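Local coordinates for protein polymerase X (Deinococcus radiodurans, PDB 2W9M) that probably catalyses template-directed DNA synthesis as a family X DNA polymerase, and carries a second domain that binds zinc ions, at residues A[79-83]-A[84-88]; A[459-462]-A[463-466]; A[412-415]-A[416-419]; A[374-377]-A[378-382]. All coordinates share one frame; numbering follows the deposited sequence.

Contact 1. Residues A[79-83]-A[84-88]; sequences SGTFA and PLEAA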
# COMPACT_ATOMS: atom_id res chain seq x y z
N SER A 79 -24.98 16.34 12.73
CA SER A 79 -23.60 16.39 12.27
C SER A 79 -23.46 16.89 10.83
O SER A 79 -22.59 17.71 10.53
CB SER A 79 -22.94 15.00 12.40
OG SER A 79 -21.62 14.99 11.88
N GLY A 80 -24.33 16.40 9.95
CA GLY A 80 -24.17 16.64 8.53
C GLY A 80 -23.17 15.64 7.99
O GLY A 80 -22.38 15.93 7.09
N THR A 81 -23.20 14.44 8.58
CA THR A 81 -22.27 13.37 8.26
C THR A 81 -22.85 12.03 8.70
O THR A 81 -23.04 11.79 9.90
CB THR A 81 -20.92 13.59 8.98
OG1 THR A 81 -20.21 14.66 8.34
CG2 THR A 81 -20.08 12.33 8.94
N PHE A 82 -23.12 11.16 7.74
CA PHE A 82 -23.74 9.86 8.03
C PHE A 82 -22.72 8.90 8.63
O PHE A 82 -21.72 8.56 8.00
CB PHE A 82 -24.37 9.27 6.77
CG PHE A 82 -25.31 8.13 7.05
CD1 PHE A 82 -26.28 8.25 8.03
CD2 PHE A 82 -25.25 6.96 6.31
CE1 PHE A 82 -27.16 7.21 8.29
CE2 PHE A 82 -26.12 5.92 6.56
CZ PHE A 82 -27.08 6.05 7.55
N ALA A 83 -22.99 8.46 9.86
CA ALA A 83 -22.04 7.64 10.61
C ALA A 83 -21.59 6.38 9.86
O ALA A 83 -20.40 6.20 9.61
CB ALA A 83 -22.61 7.28 11.98
N PRO A 84 -22.54 5.51 9.49
CA PRO A 84 -22.22 4.25 8.81
C PRO A 84 -21.21 4.39 7.66
O PRO A 84 -20.36 3.51 7.50
CB PRO A 84 -23.58 3.78 8.29
CG PRO A 84 -24.53 4.29 9.30
CD PRO A 84 -23.99 5.63 9.73
N LEU A 85 -21.29 5.47 6.88
CA LEU A 85 -20.36 5.66 5.78
C LEU A 85 -18.96 6.00 6.26
O LEU A 85 -17.97 5.63 5.62
CB LEU A 85 -20.88 6.74 4.82
CG LEU A 85 -22.12 6.34 4.03
CD1 LEU A 85 -22.54 7.45 3.07
CD2 LEU A 85 -21.87 5.04 3.28
N GLU A 86 -18.86 6.71 7.38
CA GLU A 86 -17.57 7.03 7.97
C GLU A 86 -16.88 5.78 8.51
O GLU A 86 -15.67 5.62 8.37
CB GLU A 86 -17.72 8.07 9.08
CG GLU A 86 -18.39 9.36 8.63
CD GLU A 86 -17.61 10.09 7.55
OE1 GLU A 86 -17.08 9.42 6.63
OE2 GLU A 86 -17.53 11.33 7.61
N ALA A 87 -17.66 4.90 9.12
CA ALA A 87 -17.16 3.62 9.59
C ALA A 87 -16.56 2.84 8.43
O ALA A 87 -15.45 2.31 8.54
CB ALA A 87 -18.26 2.81 10.26
N ALA A 88 -17.29 2.78 7.32
CA ALA A 88 -16.83 2.04 6.15
C ALA A 88 -15.54 2.62 5.55
O ALA A 88 -14.68 1.86 5.09
CB ALA A 88 -17.93 2.00 5.10

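Contact 2. Residues A[459-462]-A[463-466]; sequences GRLL and LRRP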
# COMPACT_ATOMS: atom_id res chain seq x y z
N GLY A 459 -2.46 4.60 10.13
CA GLY A 459 -3.78 4.63 9.51
C GLY A 459 -3.85 5.53 8.29
O GLY A 459 -4.92 5.72 7.71
N ARG A 460 -2.71 6.10 7.91
CA ARG A 460 -2.63 6.97 6.74
C ARG A 460 -3.05 6.26 5.45
O ARG A 460 -2.83 5.06 5.30
CB ARG A 460 -1.20 7.49 6.60
CG ARG A 460 -0.69 7.48 5.17
CD ARG A 460 0.72 6.92 5.09
NE ARG A 460 1.73 7.97 5.08
CZ ARG A 460 2.97 7.80 4.63
NH1 ARG A 460 3.34 6.62 4.14
NH2 ARG A 460 3.83 8.81 4.65
N LEU A 461 -3.66 7.00 4.53
CA LEU A 461 -3.92 6.50 3.18
C LEU A 461 -3.44 7.51 2.14
O LEU A 461 -4.07 8.54 1.93
CB LEU A 461 -5.40 6.22 2.97
CG LEU A 461 -5.96 4.98 3.68
CD1 LEU A 461 -7.40 4.74 3.26
CD2 LEU A 461 -5.10 3.76 3.38
N LEU A 462 -2.31 7.22 1.49
CA LEU A 462 -1.72 8.14 0.52
C LEU A 462 -2.73 8.68 -0.49
O LEU A 462 -3.44 7.91 -1.15
CB LEU A 462 -0.55 7.49 -0.22
CG LEU A 462 0.82 7.41 0.47
CD1 LEU A 462 0.87 8.38 1.63
CD2 LEU A 462 1.13 6.00 0.94
N LEU A 463 -2.79 10.01 -0.61
CA LEU A 463 -3.63 10.69 -1.60
C LEU A 463 -5.12 10.70 -1.24
O LEU A 463 -5.95 11.07 -2.07
CB LEU A 463 -3.44 10.10 -3.00
CG LEU A 463 -2.04 10.13 -3.60
CD1 LEU A 463 -2.03 9.50 -4.97
CD2 LEU A 463 -1.51 11.55 -3.66
N ARG A 464 -5.45 10.30 -0.02
CA ARG A 464 -6.85 10.27 0.41
C ARG A 464 -7.08 10.93 1.77
O ARG A 464 -7.91 11.83 1.90
CB ARG A 464 -7.37 8.83 0.42
CG ARG A 464 -8.78 8.68 1.00
CD ARG A 464 -9.34 7.29 0.76
NE ARG A 464 -9.51 7.01 -0.66
CZ ARG A 464 -10.61 7.30 -1.34
NH1 ARG A 464 -11.64 7.87 -0.73
NH2 ARG A 464 -10.68 7.02 -2.64
N ARG A 465 -6.34 10.48 2.78
CA ARG A 465 -6.46 11.03 4.13
C ARG A 465 -5.15 10.83 4.90
O ARG A 465 -4.53 9.77 4.81
CB ARG A 465 -7.59 10.34 4.89
CG ARG A 465 -7.35 8.85 5.10
CD ARG A 465 -7.60 8.42 6.54
NE ARG A 465 -8.84 7.66 6.68
CZ ARG A 465 -8.90 6.33 6.67
NH1 ARG A 465 -7.80 5.61 6.52
NH2 ARG A 465 -10.07 5.72 6.81
N PRO A 466 -4.73 11.85 5.66
CA PRO A 466 -3.59 11.70 6.56
C PRO A 466 -3.92 10.71 7.68
O PRO A 466 -5.09 10.35 7.84
CB PRO A 466 -3.43 13.10 7.15
CG PRO A 466 -4.79 13.73 6.96
CD PRO A 466 -5.20 13.24 5.62

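Contact 3. Residues A[412-415]-A[416-419]; sequences FPDD and VLGE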
# COMPACT_ATOMS: atom_id res chain seq x y z
N PHE A 412 -11.29 -9.46 20.12
CA PHE A 412 -11.51 -10.85 20.52
C PHE A 412 -11.07 -11.10 21.96
O PHE A 412 -10.13 -10.49 22.44
CB PHE A 412 -10.74 -11.80 19.59
CG PHE A 412 -11.39 -12.01 18.26
CD1 PHE A 412 -12.76 -12.16 18.15
CD2 PHE A 412 -10.61 -12.09 17.11
CE1 PHE A 412 -13.35 -12.36 16.92
CE2 PHE A 412 -11.20 -12.30 15.88
CZ PHE A 412 -12.57 -12.44 15.78
N PRO A 413 -11.76 -12.02 22.65
CA PRO A 413 -11.38 -12.41 24.01
C PRO A 413 -10.02 -13.11 24.01
O PRO A 413 -9.62 -13.65 22.98
CB PRO A 413 -12.48 -13.39 24.42
CG PRO A 413 -13.62 -13.13 23.48
CD PRO A 413 -12.97 -12.73 22.19
N ASP A 414 -9.33 -13.10 25.14
CA ASP A 414 -7.99 -13.70 25.24
C ASP A 414 -7.96 -15.18 24.85
O ASP A 414 -7.01 -15.63 24.22
CB ASP A 414 -7.42 -13.52 26.65
CG ASP A 414 -6.93 -12.10 26.90
OD1 ASP A 414 -7.17 -11.22 26.05
OD2 ASP A 414 -6.30 -11.87 27.96
N ASP A 415 -8.98 -15.93 25.25
CA ASP A 415 -9.01 -17.36 24.96
C ASP A 415 -9.11 -17.62 23.46
O ASP A 415 -8.54 -18.58 22.95
CB ASP A 415 -10.17 -18.04 25.69
CG ASP A 415 -11.48 -17.30 25.53
OD1 ASP A 415 -12.33 -17.78 24.74
OD2 ASP A 415 -11.65 -16.24 26.18
N VAL A 416 -9.84 -16.76 22.75
CA VAL A 416 -9.95 -16.86 21.30
C VAL A 416 -8.63 -16.52 20.62
O VAL A 416 -8.21 -17.21 19.69
CB VAL A 416 -11.05 -15.94 20.75
CG1 VAL A 416 -11.02 -15.92 19.23
CG2 VAL A 416 -12.41 -16.37 21.26
N LEU A 417 -7.98 -15.45 21.08
CA LEU A 417 -6.67 -15.05 20.57
C LEU A 417 -5.64 -16.15 20.80
O LEU A 417 -4.62 -16.21 20.11
CB LEU A 417 -6.20 -13.76 21.24
CG LEU A 417 -7.07 -12.51 21.04
CD1 LEU A 417 -6.48 -11.31 21.77
CD2 LEU A 417 -7.22 -12.22 19.55
N GLY A 418 -5.91 -17.01 21.78
CA GLY A 418 -4.99 -18.08 22.14
C GLY A 418 -4.98 -19.24 21.15
O GLY A 418 -4.04 -20.03 21.14
N GLU A 419 -6.02 -19.34 20.33
CA GLU A 419 -6.11 -20.39 19.32
C GLU A 419 -5.27 -20.07 18.09
O GLU A 419 -4.96 -20.95 17.29
CB GLU A 419 -7.56 -20.59 18.88
CG GLU A 419 -8.46 -21.32 19.86
CD GLU A 419 -9.72 -21.86 19.20
OE1 GLU A 419 -10.80 -21.24 19.39
OE2 GLU A 419 -9.63 -22.89 18.49

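Contact 4. Residues A[374-377]-A[378-382]; sequences LTIE and RLREQ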
# COMPACT_ATOMS: atom_id res chain seq x y z
N LEU A 374 -15.04 -11.31 11.04
CA LEU A 374 -15.41 -12.62 11.56
C LEU A 374 -15.86 -12.60 13.02
O LEU A 374 -15.14 -12.14 13.89
CB LEU A 374 -14.24 -13.59 11.40
CG LEU A 374 -14.06 -14.25 10.04
CD1 LEU A 374 -13.72 -13.21 9.00
CD2 LEU A 374 -12.98 -15.32 10.10
N THR A 375 -17.07 -13.10 13.27
CA THR A 375 -17.51 -13.39 14.63
C THR A 375 -16.62 -14.50 15.19
O THR A 375 -15.84 -15.11 14.46
CB THR A 375 -18.97 -13.86 14.65
OG1 THR A 375 -19.14 -14.93 13.71
CG2 THR A 375 -19.91 -12.72 14.29
N ILE A 376 -16.74 -14.77 16.49
CA ILE A 376 -15.96 -15.85 17.10
C ILE A 376 -16.29 -17.19 16.44
O ILE A 376 -15.40 -17.98 16.15
CB ILE A 376 -16.19 -15.94 18.62
CG1 ILE A 376 -15.58 -14.73 19.32
CG2 ILE A 376 -15.59 -17.22 19.18
CD1 ILE A 376 -15.75 -14.74 20.82
N GLU A 377 -17.57 -17.43 16.20
CA GLU A 377 -18.03 -18.68 15.59
C GLU A 377 -17.53 -18.87 14.16
O GLU A 377 -17.13 -19.97 13.77
CB GLU A 377 -19.56 -18.78 15.65
CG GLU A 377 -20.27 -17.43 15.73
CD GLU A 377 -20.20 -16.80 17.12
OE1 GLU A 377 -20.21 -17.56 18.11
OE2 GLU A 377 -20.14 -15.56 17.21
N ARG A 378 -17.54 -17.80 13.37
CA ARG A 378 -17.02 -17.87 12.01
C ARG A 378 -15.51 -18.06 11.99
O ARG A 378 -14.96 -18.70 11.09
CB ARG A 378 -17.41 -16.62 11.21
CG ARG A 378 -18.84 -16.60 10.74
CD ARG A 378 -19.07 -15.41 9.83
NE ARG A 378 -18.36 -15.55 8.57
CZ ARG A 378 -17.71 -14.56 7.96
NH1 ARG A 378 -17.67 -13.35 8.50
NH2 ARG A 378 -17.10 -14.79 6.80
N LEU A 379 -14.83 -17.48 12.98
CA LEU A 379 -13.39 -17.68 13.10
C LEU A 379 -13.07 -19.15 13.36
O LEU A 379 -12.10 -19.69 12.83
CB LEU A 379 -12.82 -16.82 14.23
CG LEU A 379 -11.32 -17.03 14.48
CD1 LEU A 379 -10.51 -16.54 13.29
CD2 LEU A 379 -10.88 -16.32 15.75
N ARG A 380 -13.89 -19.80 14.19
CA ARG A 380 -13.67 -21.21 14.50
C ARG A 380 -13.85 -22.04 13.24
O ARG A 380 -13.12 -23.01 13.01
CB ARG A 380 -14.59 -21.68 15.62
CG ARG A 380 -14.51 -20.84 16.89
CD ARG A 380 -14.45 -21.70 18.15
NE ARG A 380 -15.53 -22.69 18.23
CZ ARG A 380 -15.42 -23.95 17.81
NH1 ARG A 380 -14.29 -24.38 17.27
NH2 ARG A 380 -16.45 -24.78 17.92
N GLU A 381 -14.82 -21.66 12.41
CA GLU A 381 -15.03 -22.31 11.12
C GLU A 381 -13.86 -22.10 10.16
O GLU A 381 -13.48 -23.01 9.42
CB GLU A 381 -16.34 -21.84 10.48
CG GLU A 381 -17.58 -22.30 11.24
CD GLU A 381 -18.87 -22.02 10.49
OE1 GLU A 381 -19.68 -22.95 10.34
OE2 GLU A 381 -19.08 -20.86 10.05
N GLN A 382 -13.28 -20.90 10.16
CA GLN A 382 -12.11 -20.64 9.33
C GLN A 382 -10.94 -21.53 9.75
O GLN A 382 -10.24 -22.10 8.91
CB GLN A 382 -11.69 -19.17 9.39
CG GLN A 382 -10.47 -18.83 8.53
CD GLN A 382 -9.97 -17.41 8.74
OE1 GLN A 382 -9.43 -17.08 9.80
NE2 GLN A 382 -10.15 -16.57 7.74

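Contact 1. Residues A[79-83]-A[84-88]
Glu-86 folds back over Thr-81 and the backbone before its helix. Its CB lies 3.3 Å from Ala-83 O. Its CG, anti to the carbonyl carbon (chi1 -57°), comes 3.4 Å from Thr-81 CG2 and also passes near Phe-82 O. A bend at chi2 then carries CD over the same methyl. At the tip, OE2 approaches Thr-81 CG2 to 3.0 Å, closer than expected, so the exact value is doubtful.

The second group is Phe-82, the N-cap residue of helix 83-91. Pro-84 lies over one face of its ring. Pro-84 CD sits 3.6 Å from the ring centroid, only 2° off the normal, in a CH-pi contact. Leu-85 CG comes to the ring edge, 3.9 Å from Phe-82 CD2. Leu-85 N and Glu-86 N give weak bonds to Phe-82 O. The first i to i+4 bond of normal strength runs from Ala-87 N to Ala-83 O, 3.1 Å.

Phe-76 and Leu-73 of helix 67-79 and Leu-17 of helix 10-26 also touch the Phe-82 ring. With an alanine here, Pro-84 would probably lose its aromatic partner and a gap would open between these helices. The turn links helix 67-79 to helix 83-91 in the N-terminal polymerase X region, and Pro-84 and Ala-87 touch Tyr-370. The apolar side of this helix start is thus held by ring and proline carbons, while Glu-86 is exposed.

Contact 2. Residues A[459-462]-A[463-466]
Leu-461 and Arg-465 form a single antiparallel bridge, a hydrogen-bonded pair with CA atoms 5.3 Å apart. The two halves of this loop run nearly against each other, with end-to-end directions 149° apart. Arg-464 and Arg-465 both face Leu-461, which makes a classic beta bulge. Leu-461 N bonds to Arg-465 O at 2.9 Å. Leu-461 O takes two donors. Arg-465 N lies in the carbonyl plane, 3.1 Å away. Arg-464 N, at 3.0 Å, is tilted 26° from that plane. The chain reverses through Leu-462 and Leu-463 in a type II beta turn, Leu-463 having positive phi.

The loop follows strand 453-454 and lies near the zinc site of His-456.

The side chains of Leu-461 and Arg-465 cross at a slant. Leu-461 CB meets Arg-465 CG, and Leu-461 CD1 comes within 3.4 Å of Arg-465 NH1. Arg-464 CD also touches Leu-461 CD1. Arg-464 NH2 makes a salt bridge with Asp-98 of helix 94-99, so the loop is tied to the polymerase region. Arg-460 turns the other way. Its guanidinium bonds to Arg-494 O and pairs with Asp-498, while Leu-462 CD1 lies 3.5 Å above its plane, toward the rim.

Arg-465 CG sits between the backbone N and the carbonyl carbon (chi1 63°). Bends at chi2 and chi3 then bring the guanidinium back toward the start of the loop, where Arg-465 NH1 gives a weak hydrogen bond to Gly-459 O, 3.1 Å.

Contact 3. Residues A[412-415]-A[416-419]
Pro-413 O binds Leu-417 N at 3.1 Å and so closes the first turn of the short helix 414-417, with Pro-413 at the N-cap position. Val-416 N reaches the same oxygen more weakly.

Phe-412, just before the cap, meets two side chains of the turn. Val-416 CG1 lies over one face of its ring, 4.0 Å from Phe-412 CG. Leu-417 CD2 comes in at the ring edge, near its plane, and touches Phe-412 CB at 3.5 Å. The branches of Val-416 divide their work. CG1, anti to the backbone N (chi1 172°), goes to the phenylalanine. CG2 goes to the proline ring, 3.8 Å from Pro-413 CD. Phe-412, Val-416 and Leu-417 are buried. Asp-414 OD1 is hydrogen-bonded to His-448 NE2.

The turn belongs to the beta-alpha-beta unit of strand 396-403, helix 414-417 and strand 422-426. Phe-412 and Leu-417 rest on Val-402 of strand 396-403. Pro-413 and Val-416 pack on Ile-376 of helix 376-391, which lies beside this short helix.

Contact 4. Residues A[374-377]-A[378-382]
Thr-375 OG1 stands between the backbone N and the carbonyl carbon (chi1 51°), which turns it toward Arg-378 N. Leu-374 CG is anti to its own carbonyl carbon (chi1 -82°), and this lays the isobutyl group beside the first turns of the helix. The motif is an N-cap. Thr-375 OG1 accepts a weak hydrogen bond from Arg-378 N, 3.3 Å long, and so serves one of the first amides of helix 376-391. Thr-375 O takes Leu-379 N at 3.0 Å, and the next bond of the series is Arg-380 N to Ile-376 O.

Leu-374 meets Arg-378, Leu-379 and Gln-382. Its CG lies 4.0 Å above the plane of the Arg-378 guanidinium, offset toward the rim. Its CD2 meets Leu-379 CA at 3.8 Å and approaches Leu-379 CD1 as well. Gln-382 runs out extended from the next turn, its NE2 weakly bonded to Asp-363 OD2 and 3.9 Å from Leu-374 CD2. Cutting Leu-374 back to an alanine is likely to open a gap between Leu-379 and Gln-382 and uncover one face of the Arg-378 guanidinium.

The backbone of Leu-374 is hydrogen-bonded to that of His-364. Leu-374, just before the cap, is thus tied to a zinc ligand residue, in the beta-alpha-beta unit of strand 358-364, helix 376-391 and strand 396-403. Arg-378 bends at chi3, and its NH2 is held by Trp-337 O. The aliphatic stem of this arginine crosses the threonine, with Arg-378 CG 3.4 Å from Thr-375 OG1.

Overall arrangement
Along the chain the order is contact 1, contact 4, contact 3, contact 2. Contact 1 belongs to the polymerase region. The other three lie around the parallel sheet whose strands and following loops supply the zinc ligands, consistent with a PHP domain. Contacts 3 and 4 touch, with centres 12 Å apart. They sit at the starts of helices 414-417 and 376-391, in successive beta-alpha-beta units that share strand 396-403. The centre of contact 2 is 31 Å from that of contact 3 and 30 Å from that of contact 4. Helix 83-91 touches Tyr-370, and Arg-464 pairs with Asp-98. The N-terminal helices therefore pack on the zinc-binding domain.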